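Local structure of methylxanthine N1-demethylase NdmA (Pseudomonas putida, 6ICN) at residues V57-N61 against C271-S275; E29-F34 against I143-F149. The protein removes the N1-methyl group of caffeine, giving theobromine and formaldehyde, as a Rieske non-heme iron oxygenase that uses NADH and dioxygen. All blocks are in the same frame, centred on the assembly; numbering follows the deposited sequence.

Contact 1. Residues V57-N61 against C271-S275; sequences VKLLN and CPVDS
K58 runs out with CG trans to its main-chain nitrogen (chi1 -179°) and bends at chi3 (-82°), which lays its methylenes across V273 and carries the amine on toward D274. K58 CD rests 3.6 Å from V273 CG1, the two side chains crossing at about a right angle, and K58 NZ binds a water at 2.7 Å. That water donates to D274 OD2 at 2.5 Å and to N61 OD1 at 2.9 Å, joining lysine and carboxylate without direct contact. With an alanine here the water would probably lose its lysine partner, D274 a nearby positive charge and V273 CG1 its cover. L60 and N61, both with positive phi as in a type I' turn, form the two-residue hairpin loop that meets the end of strand 263-274: L60 N donates to P272 O at 2.7 Å, almost head-on to the carbonyl, and N61 N to V273 O at 2.9 Å. L60 CD2 packs 3.7 Å from P272 CG. D274 OD1 is taken by H276 N and T277 OG1. The axes of 57-59 and 271-274 lie at 95°, so strand 55-59, edge of the Rieske sheet, runs across strand 263-274 of the C-terminal sheet, while H36 of strand 35-40 touches L59 and P272.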
ATOM      1  N   VAL A  57     -24.407   9.310 -10.021  1.00 15.93           N
ATOM      2  CA  VAL A  57     -25.054   8.374  -9.110  1.00 16.47           C
ATOM      3  C   VAL A  57     -25.519   7.173  -9.921  1.00 17.69           C
ATOM      4  O   VAL A  57     -25.595   7.215 -11.152  1.00 17.47           O
ATOM      5  CB  VAL A  57     -26.242   8.993  -8.351  1.00 17.90           C
ATOM      6  CG1 VAL A  57     -25.781  10.234  -7.567  1.00 16.17           C
ATOM      7  CG2 VAL A  57     -27.367   9.362  -9.329  1.00 15.80           C
ATOM      8  N   LYS A  58     -25.799   6.076  -9.213  1.00 17.59           N
ATOM      9  CA  LYS A  58     -26.260   4.836  -9.832  1.00 16.56           C
ATOM     10  C   LYS A  58     -27.464   4.322  -9.069  1.00 18.01           C
ATOM     11  O   LYS A  58     -27.462   4.293  -7.833  1.00 19.34           O
ATOM     12  CB  LYS A  58     -25.155   3.760  -9.860  1.00 19.82           C
ATOM     13  CG  LYS A  58     -25.617   2.462 -10.517  1.00 22.38           C
ATOM     14  CD  LYS A  58     -24.505   1.402 -10.514  1.00 28.69           C
ATOM     15  CE  LYS A  58     -23.542   1.599 -11.657  1.00 34.21           C
ATOM     16  NZ  LYS A  58     -22.504   0.526 -11.651  1.00 40.12           N
ATOM     17  N   LEU A  59     -28.494   3.929  -9.813  1.00 15.61           N
ATOM     18  CA  LEU A  59     -29.760   3.509  -9.230  1.00 14.90           C
ATOM     19  C   LEU A  59     -30.303   2.387 -10.091  1.00 16.84           C
ATOM     20  O   LEU A  59     -30.471   2.578 -11.300  1.00 16.37           O
ATOM     21  CB  LEU A  59     -30.744   4.686  -9.175  1.00 14.42           C
ATOM     22  CG  LEU A  59     -32.180   4.295  -8.851  1.00 15.24           C
ATOM     23  CD1 LEU A  59     -32.253   3.692  -7.461  1.00 15.25           C
ATOM     24  CD2 LEU A  59     -33.061   5.546  -8.920  1.00 16.31           C
ATOM     25  N   LEU A  60     -30.529   1.216  -9.485  1.00 15.92           N
ATOM     26  CA  LEU A  60     -31.038   0.044 -10.217  1.00 16.81           C
ATOM     27  C   LEU A  60     -30.244  -0.196 -11.501  1.00 19.10           C
ATOM     28  O   LEU A  60     -30.813  -0.444 -12.570  1.00 20.13           O
ATOM     29  CB  LEU A  60     -32.533   0.201 -10.515  1.00 17.34           C
ATOM     30  CG  LEU A  60     -33.376   0.257  -9.245  1.00 17.34           C
ATOM     31  CD1 LEU A  60     -34.799   0.788  -9.513  1.00 20.11           C
ATOM     32  CD2 LEU A  60     -33.433  -1.116  -8.592  1.00 18.71           C
ATOM     33  N   ASN A  61     -28.913  -0.074 -11.397  1.00 17.84           N
ATOM     34  CA  ASN A  61     -27.942  -0.264 -12.477  1.00 22.74           C
ATOM     35  C   ASN A  61     -28.008   0.792 -13.579  1.00 23.18           C
ATOM     36  O   ASN A  61     -27.357   0.619 -14.618  1.00 25.42           O
ATOM     37  CB  ASN A  61     -28.062  -1.658 -13.108  1.00 26.21           C
ATOM     38  CG  ASN A  61     -26.702  -2.273 -13.425  1.00 36.35           C
ATOM     39  OD1 ASN A  61     -25.696  -1.986 -12.764  1.00 32.97           O
ATOM     40  ND2 ASN A  61     -26.663  -3.112 -14.457  1.00 40.48           N
ATOM     41  N   CYS A 271     -30.744   2.832  -1.002  1.00 18.40           N
ATOM     42  CA  CYS A 271     -30.709   2.957  -2.457  1.00 18.40           C
ATOM     43  C   CYS A 271     -30.294   1.625  -3.073  1.00 18.17           C
ATOM     44  O   CYS A 271     -29.174   1.149  -2.813  1.00 17.42           O
ATOM     45  CB  CYS A 271     -29.741   4.042  -2.893  1.00 18.73           C
ATOM     46  SG  CYS A 271     -29.576   4.253  -4.702  1.00 21.43           S
ATOM     47  N   PRO A 272     -31.147   0.992  -3.866  1.00 16.91           N
ATOM     48  CA  PRO A 272     -30.735  -0.212  -4.594  1.00 18.63           C
ATOM     49  C   PRO A 272     -29.829   0.156  -5.759  1.00 19.42           C
ATOM     50  O   PRO A 272     -30.284   0.470  -6.863  1.00 19.79           O
ATOM     51  CB  PRO A 272     -32.069  -0.800  -5.070  1.00 20.20           C
ATOM     52  CG  PRO A 272     -32.922   0.419  -5.290  1.00 19.70           C
ATOM     53  CD  PRO A 272     -32.545   1.369  -4.170  1.00 19.98           C
ATOM     54  N   VAL A 273     -28.527   0.135  -5.513  1.00 18.60           N
ATOM     55  CA  VAL A 273     -27.591   0.632  -6.513  1.00 20.18           C
ATOM     56  C   VAL A 273     -27.521  -0.331  -7.682  1.00 20.31           C
ATOM     57  O   VAL A 273     -27.553   0.077  -8.854  1.00 19.80           O
ATOM     58  CB  VAL A 273     -26.207   0.864  -5.874  1.00 19.98           C
ATOM     59  CG1 VAL A 273     -25.148   1.092  -6.953  1.00 20.21           C
ATOM     60  CG2 VAL A 273     -26.263   2.048  -4.919  1.00 20.71           C
ATOM     61  N   ASP A 274     -27.398  -1.623  -7.382  1.00 22.76           N
ATOM     62  CA  ASP A 274     -27.451  -2.654  -8.409  1.00 25.05           C
ATOM     63  C   ASP A 274     -27.905  -3.955  -7.750  1.00 24.60           C
ATOM     64  O   ASP A 274     -28.430  -3.940  -6.629  1.00 24.98           O
ATOM     65  CB  ASP A 274     -26.104  -2.767  -9.141  1.00 22.22           C
ATOM     66  CG  ASP A 274     -24.943  -3.132  -8.221  1.00 26.92           C
ATOM     67  OD1 ASP A 274     -25.147  -3.795  -7.184  1.00 23.98           O
ATOM     68  OD2 ASP A 274     -23.799  -2.756  -8.547  1.00 29.38           O
ATOM     69  N   SER A 275     -27.670  -5.078  -8.430  1.00 26.53           N
ATOM     70  CA  SER A 275     -28.186  -6.370  -7.988  1.00 30.15           C
ATOM     71  C   SER A 275     -27.609  -6.828  -6.658  1.00 26.95           C
ATOM     72  O   SER A 275     -28.220  -7.684  -6.002  1.00 28.48           O
ATOM     73  CB  SER A 275     -27.905  -7.440  -9.050  1.00 26.07           C
ATOM     74  OG  SER A 275     -26.533  -7.783  -9.072  1.00 31.45           O
TER
HETATM   75  O   HOH W   1     -23.437  -1.849 -10.897  1.00 37.77           O

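Contact 2. Residues E29-F34 against I143-F149; sequences EYLRHF and IRLDSSF
The carbonyl of R32 faces the chain leaving strand 140-144: D146 N donates to R32 O at 3.0 Å from well above the carbonyl plane, and H33 CA lies 3.5 Å from D146 O. The H33 ring is sandwiched. On one face D146 stacks, its CB 3.9 Å from the ring centroid and its carboxylate turned only 24° from the ring plane; on the other lies the F149 ring, centroids 4.0 Å apart and planes at 28°. D146 CG stands anti to the backbone N (chi1 -165°), which draws the carboxylate alongside the imidazole. S148 N and OG both bond to D146 OD1, the first closing an Asx turn, and so fix the carboxylate's rotation. D146 OD2 shares a water with E29 OE2 and R32 NE, which would ease the closeness of the two acids. Another water ties H33 ND1, at 2.7 Å, to D146 O and F149 N. L145 CB lies under one face of the R32 guanidinium, toward its rim, 4.0 Å from R32 NH2, and R32 NH1 forms a salt bridge with E62 of strand 62-69. R144 reaches D133 of strand 131-137, while H346 of helix 330-348 meets the H33 ring and F353 of helix 350-358 meets that of F149.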
ATOM      1  N   GLU A  29     -37.991  -4.798 -12.365  1.00 31.00           N
ATOM      2  CA  GLU A  29     -38.563  -3.692 -13.117  1.00 28.78           C
ATOM      3  C   GLU A  29     -39.532  -2.886 -12.262  1.00 25.17           C
ATOM      4  O   GLU A  29     -39.555  -1.651 -12.329  1.00 22.93           O
ATOM      5  CB  GLU A  29     -39.245  -4.238 -14.375  1.00 29.82           C
ATOM      6  CG  GLU A  29     -40.040  -3.228 -15.158  1.00 33.00           C
ATOM      7  CD  GLU A  29     -39.180  -2.335 -16.034  1.00 39.25           C
ATOM      8  OE1 GLU A  29     -37.960  -2.605 -16.170  1.00 39.92           O
ATOM      9  OE2 GLU A  29     -39.738  -1.362 -16.598  1.00 40.77           O
ATOM     10  N   TYR A  30     -40.316  -3.566 -11.418  1.00 24.08           N
ATOM     11  CA  TYR A  30     -41.339  -2.870 -10.651  1.00 21.31           C
ATOM     12  C   TYR A  30     -40.731  -1.837  -9.706  1.00 21.34           C
ATOM     13  O   TYR A  30     -41.370  -0.826  -9.408  1.00 19.51           O
ATOM     14  CB  TYR A  30     -42.219  -3.880  -9.890  1.00 23.92           C
ATOM     15  CG  TYR A  30     -41.677  -4.372  -8.558  1.00 20.99           C
ATOM     16  CD1 TYR A  30     -40.664  -5.332  -8.498  1.00 24.01           C
ATOM     17  CD2 TYR A  30     -42.193  -3.898  -7.369  1.00 20.12           C
ATOM     18  CE1 TYR A  30     -40.178  -5.777  -7.280  1.00 26.36           C
ATOM     19  CE2 TYR A  30     -41.727  -4.343  -6.139  1.00 21.71           C
ATOM     20  CZ  TYR A  30     -40.705  -5.276  -6.108  1.00 22.76           C
ATOM     21  OH  TYR A  30     -40.231  -5.718  -4.896  1.00 23.77           O
ATOM     22  N   LEU A  31     -39.486  -2.050  -9.254  1.00 18.21           N
ATOM     23  CA  LEU A  31     -38.858  -1.084  -8.353  1.00 18.81           C
ATOM     24  C   LEU A  31     -38.601   0.269  -9.013  1.00 17.44           C
ATOM     25  O   LEU A  31     -38.464   1.267  -8.299  1.00 19.49           O
ATOM     26  CB  LEU A  31     -37.541  -1.659  -7.807  1.00 17.91           C
ATOM     27  CG  LEU A  31     -37.735  -2.891  -6.917  1.00 19.73           C
ATOM     28  CD1 LEU A  31     -36.366  -3.488  -6.527  1.00 24.67           C
ATOM     29  CD2 LEU A  31     -38.507  -2.515  -5.676  1.00 17.97           C
ATOM     30  N   ARG A  32     -38.542   0.330 -10.348  1.00 16.85           N
ATOM     31  CA  ARG A  32     -38.309   1.599 -11.039  1.00 18.92           C
ATOM     32  C   ARG A  32     -39.445   2.588 -10.812  1.00 17.67           C
ATOM     33  O   ARG A  32     -39.255   3.790 -11.003  1.00 17.69           O
ATOM     34  CB  ARG A  32     -38.119   1.367 -12.548  1.00 19.04           C
ATOM     35  CG  ARG A  32     -36.919   0.482 -12.901  1.00 21.22           C
ATOM     36  CD  ARG A  32     -36.852   0.146 -14.392  1.00 24.56           C
ATOM     37  NE  ARG A  32     -36.815   1.339 -15.236  1.00 26.45           N
ATOM     38  CZ  ARG A  32     -35.696   1.916 -15.655  1.00 29.65           C
ATOM     39  NH1 ARG A  32     -34.520   1.395 -15.313  1.00 27.19           N
ATOM     40  NH2 ARG A  32     -35.749   3.006 -16.415  1.00 27.82           N
ATOM     41  N   HIS A  33     -40.615   2.112 -10.381  1.00 19.42           N
ATOM     42  CA  HIS A  33     -41.761   2.993 -10.191  1.00 17.46           C
ATOM     43  C   HIS A  33     -41.757   3.733  -8.867  1.00 17.91           C
ATOM     44  O   HIS A  33     -42.601   4.612  -8.671  1.00 20.64           O
ATOM     45  CB  HIS A  33     -43.058   2.172 -10.337  1.00 21.31           C
ATOM     46  CG  HIS A  33     -43.291   1.722 -11.739  1.00 21.06           C
ATOM     47  ND1 HIS A  33     -44.076   2.433 -12.621  1.00 20.19           N
ATOM     48  CD2 HIS A  33     -42.780   0.684 -12.443  1.00 23.47           C
ATOM     49  CE1 HIS A  33     -44.063   1.837 -13.795  1.00 22.41           C
ATOM     50  NE2 HIS A  33     -43.289   0.771 -13.715  1.00 24.61           N
ATOM     51  N   PHE A  34     -40.842   3.413  -7.949  1.00 18.24           N
ATOM     52  CA  PHE A  34     -40.762   4.083  -6.658  1.00 17.33           C
ATOM     53  C   PHE A  34     -39.701   5.178  -6.678  1.00 17.54           C
ATOM     54  O   PHE A  34     -38.800   5.191  -7.521  1.00 17.39           O
ATOM     55  CB  PHE A  34     -40.428   3.087  -5.550  1.00 17.30           C
ATOM     56  CG  PHE A  34     -41.518   2.085  -5.292  1.00 16.83           C
ATOM     57  CD1 PHE A  34     -42.638   2.453  -4.554  1.00 18.63           C
ATOM     58  CD2 PHE A  34     -41.400   0.783  -5.758  1.00 18.73           C
ATOM     59  CE1 PHE A  34     -43.659   1.530  -4.309  1.00 18.95           C
ATOM     60  CE2 PHE A  34     -42.410  -0.145  -5.515  1.00 19.13           C
ATOM     61  CZ  PHE A  34     -43.527   0.240  -4.780  1.00 18.83           C
ATOM     62  N   ILE A 143     -34.894  10.075  -6.732  1.00 15.11           N
ATOM     63  CA  ILE A 143     -35.144   9.886  -8.156  1.00 14.46           C
ATOM     64  C   ILE A 143     -36.189   8.794  -8.359  1.00 17.38           C
ATOM     65  O   ILE A 143     -36.137   7.744  -7.710  1.00 16.13           O
ATOM     66  CB  ILE A 143     -33.850   9.535  -8.926  1.00 14.10           C
ATOM     67  CG1 ILE A 143     -32.905  10.738  -8.930  1.00 15.66           C
ATOM     68  CG2 ILE A 143     -34.167   9.122 -10.371  1.00 14.62           C
ATOM     69  CD1 ILE A 143     -31.550  10.410  -9.568  1.00 15.90           C
ATOM     70  N   ARG A 144     -37.148   9.044  -9.264  1.00 16.28           N
ATOM     71  CA  ARG A 144     -38.078   8.008  -9.716  1.00 15.81           C
ATOM     72  C   ARG A 144     -37.832   7.755 -11.193  1.00 17.40           C
ATOM     73  O   ARG A 144     -38.037   8.650 -12.025  1.00 18.54           O
ATOM     74  CB  ARG A 144     -39.540   8.401  -9.480  1.00 19.06           C
ATOM     75  CG  ARG A 144     -40.526   7.322  -9.986  1.00 19.06           C
ATOM     76  CD  ARG A 144     -41.954   7.664  -9.579  1.00 19.76           C
ATOM     77  NE  ARG A 144     -42.383   8.959 -10.123  1.00 21.34           N
ATOM     78  CZ  ARG A 144     -43.526   9.557  -9.798  1.00 24.57           C
ATOM     79  NH1 ARG A 144     -44.361   8.980  -8.942  1.00 21.28           N
ATOM     80  NH2 ARG A 144     -43.848  10.727 -10.339  1.00 23.52           N
ATOM     81  N   LEU A 145     -37.406   6.532 -11.523  1.00 16.03           N
ATOM     82  CA  LEU A 145     -37.002   6.249 -12.896  1.00 15.38           C
ATOM     83  C   LEU A 145     -38.195   6.140 -13.838  1.00 18.65           C
ATOM     84  O   LEU A 145     -38.107   6.554 -15.000  1.00 18.72           O
ATOM     85  CB  LEU A 145     -36.179   4.964 -12.949  1.00 16.96           C
ATOM     86  CG  LEU A 145     -34.768   5.098 -12.370  1.00 17.55           C
ATOM     87  CD1 LEU A 145     -34.154   3.725 -12.209  1.00 19.05           C
ATOM     88  CD2 LEU A 145     -33.909   5.968 -13.281  1.00 20.94           C
ATOM     89  N   ASP A 146     -39.287   5.538 -13.380  1.00 18.17           N
ATOM     90  CA  ASP A 146     -40.494   5.358 -14.185  1.00 20.92           C
ATOM     91  C   ASP A 146     -41.650   6.058 -13.479  1.00 19.20           C
ATOM     92  O   ASP A 146     -42.065   5.652 -12.380  1.00 19.45           O
ATOM     93  CB  ASP A 146     -40.797   3.875 -14.397  1.00 20.49           C
ATOM     94  CG  ASP A 146     -41.812   3.640 -15.508  1.00 24.00           C
ATOM     95  OD1 ASP A 146     -42.734   4.466 -15.634  1.00 24.34           O
ATOM     96  OD2 ASP A 146     -41.676   2.651 -16.267  1.00 26.47           O
ATOM     97  N   SER A 147     -42.181   7.103 -14.116  1.00 20.51           N
ATOM     98  CA  SER A 147     -43.277   7.863 -13.541  1.00 20.15           C
ATOM     99  C   SER A 147     -44.611   7.549 -14.212  1.00 21.77           C
ATOM    100  O   SER A 147     -45.606   8.210 -13.906  1.00 23.94           O
ATOM    101  CB  SER A 147     -42.993   9.368 -13.624  1.00 23.29           C
ATOM    102  OG  SER A 147     -41.797   9.722 -12.922  1.00 22.75           O
ATOM    103  N   SER A 148     -44.657   6.531 -15.081  1.00 21.92           N
ATOM    104  CA  SER A 148     -45.834   6.322 -15.929  1.00 24.27           C
ATOM    105  C   SER A 148     -47.042   5.824 -15.138  1.00 27.02           C
ATOM    106  O   SER A 148     -48.186   6.098 -15.525  1.00 27.11           O
ATOM    107  CB  SER A 148     -45.500   5.357 -17.065  1.00 26.69           C
ATOM    108  OG  SER A 148     -45.169   4.055 -16.583  1.00 26.11           O
ATOM    109  N   PHE A 149     -46.833   5.099 -14.035  1.00 25.66           N
ATOM    110  CA  PHE A 149     -47.979   4.696 -13.222  1.00 25.86           C
ATOM    111  C   PHE A 149     -48.481   5.834 -12.352  1.00 25.13           C
ATOM    112  O   PHE A 149     -49.642   5.819 -11.938  1.00 29.20           O
ATOM    113  CB  PHE A 149     -47.641   3.511 -12.307  1.00 25.94           C
ATOM    114  CG  PHE A 149     -47.504   2.201 -13.012  1.00 26.34           C
ATOM    115  CD1 PHE A 149     -47.622   2.102 -14.388  1.00 24.64           C
ATOM    116  CD2 PHE A 149     -47.268   1.044 -12.276  1.00 24.33           C
ATOM    117  CE1 PHE A 149     -47.484   0.876 -15.022  1.00 29.29           C
ATOM    118  CE2 PHE A 149     -47.142  -0.178 -12.897  1.00 24.57           C
ATOM    119  CZ  PHE A 149     -47.245  -0.272 -14.268  1.00 28.45           C
TER
HETATM  120  O   HOH W   2     -39.475   1.139 -16.276  1.00 32.50           O
HETATM  121  O   HOH W   3     -36.799   4.885  -9.328  1.00 21.11           O
HETATM  122  O   HOH W   4     -38.153   4.810 -17.337  1.00 37.63           O
HETATM  123  O   HOH W   5     -44.627   4.983 -12.120  1.00 21.82           O

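The centres of contacts 1 and 2 lie about 13 Å apart, and the two touch directly: L60 CD1 is 3.9 Å from R32 N, and L59 CD2 is 3.9 Å from L145 CG. L60 CD1 also packs 3.9 Å from L31 C. Both reach the six-stranded Rieske sheet, contact 1 at its edge strand 55-59 and contact 2 at strand 140-144. Their segments alternate along the chain. Contact 1 joins this sheet to that of the C-terminal domain, whereas contact 2 ties the segment before strand 35-40 to the same six-stranded sheet. Both lie away from the [2Fe-2S] cluster, the caffeine pocket and the cobalt bound by H191, H196 and D307.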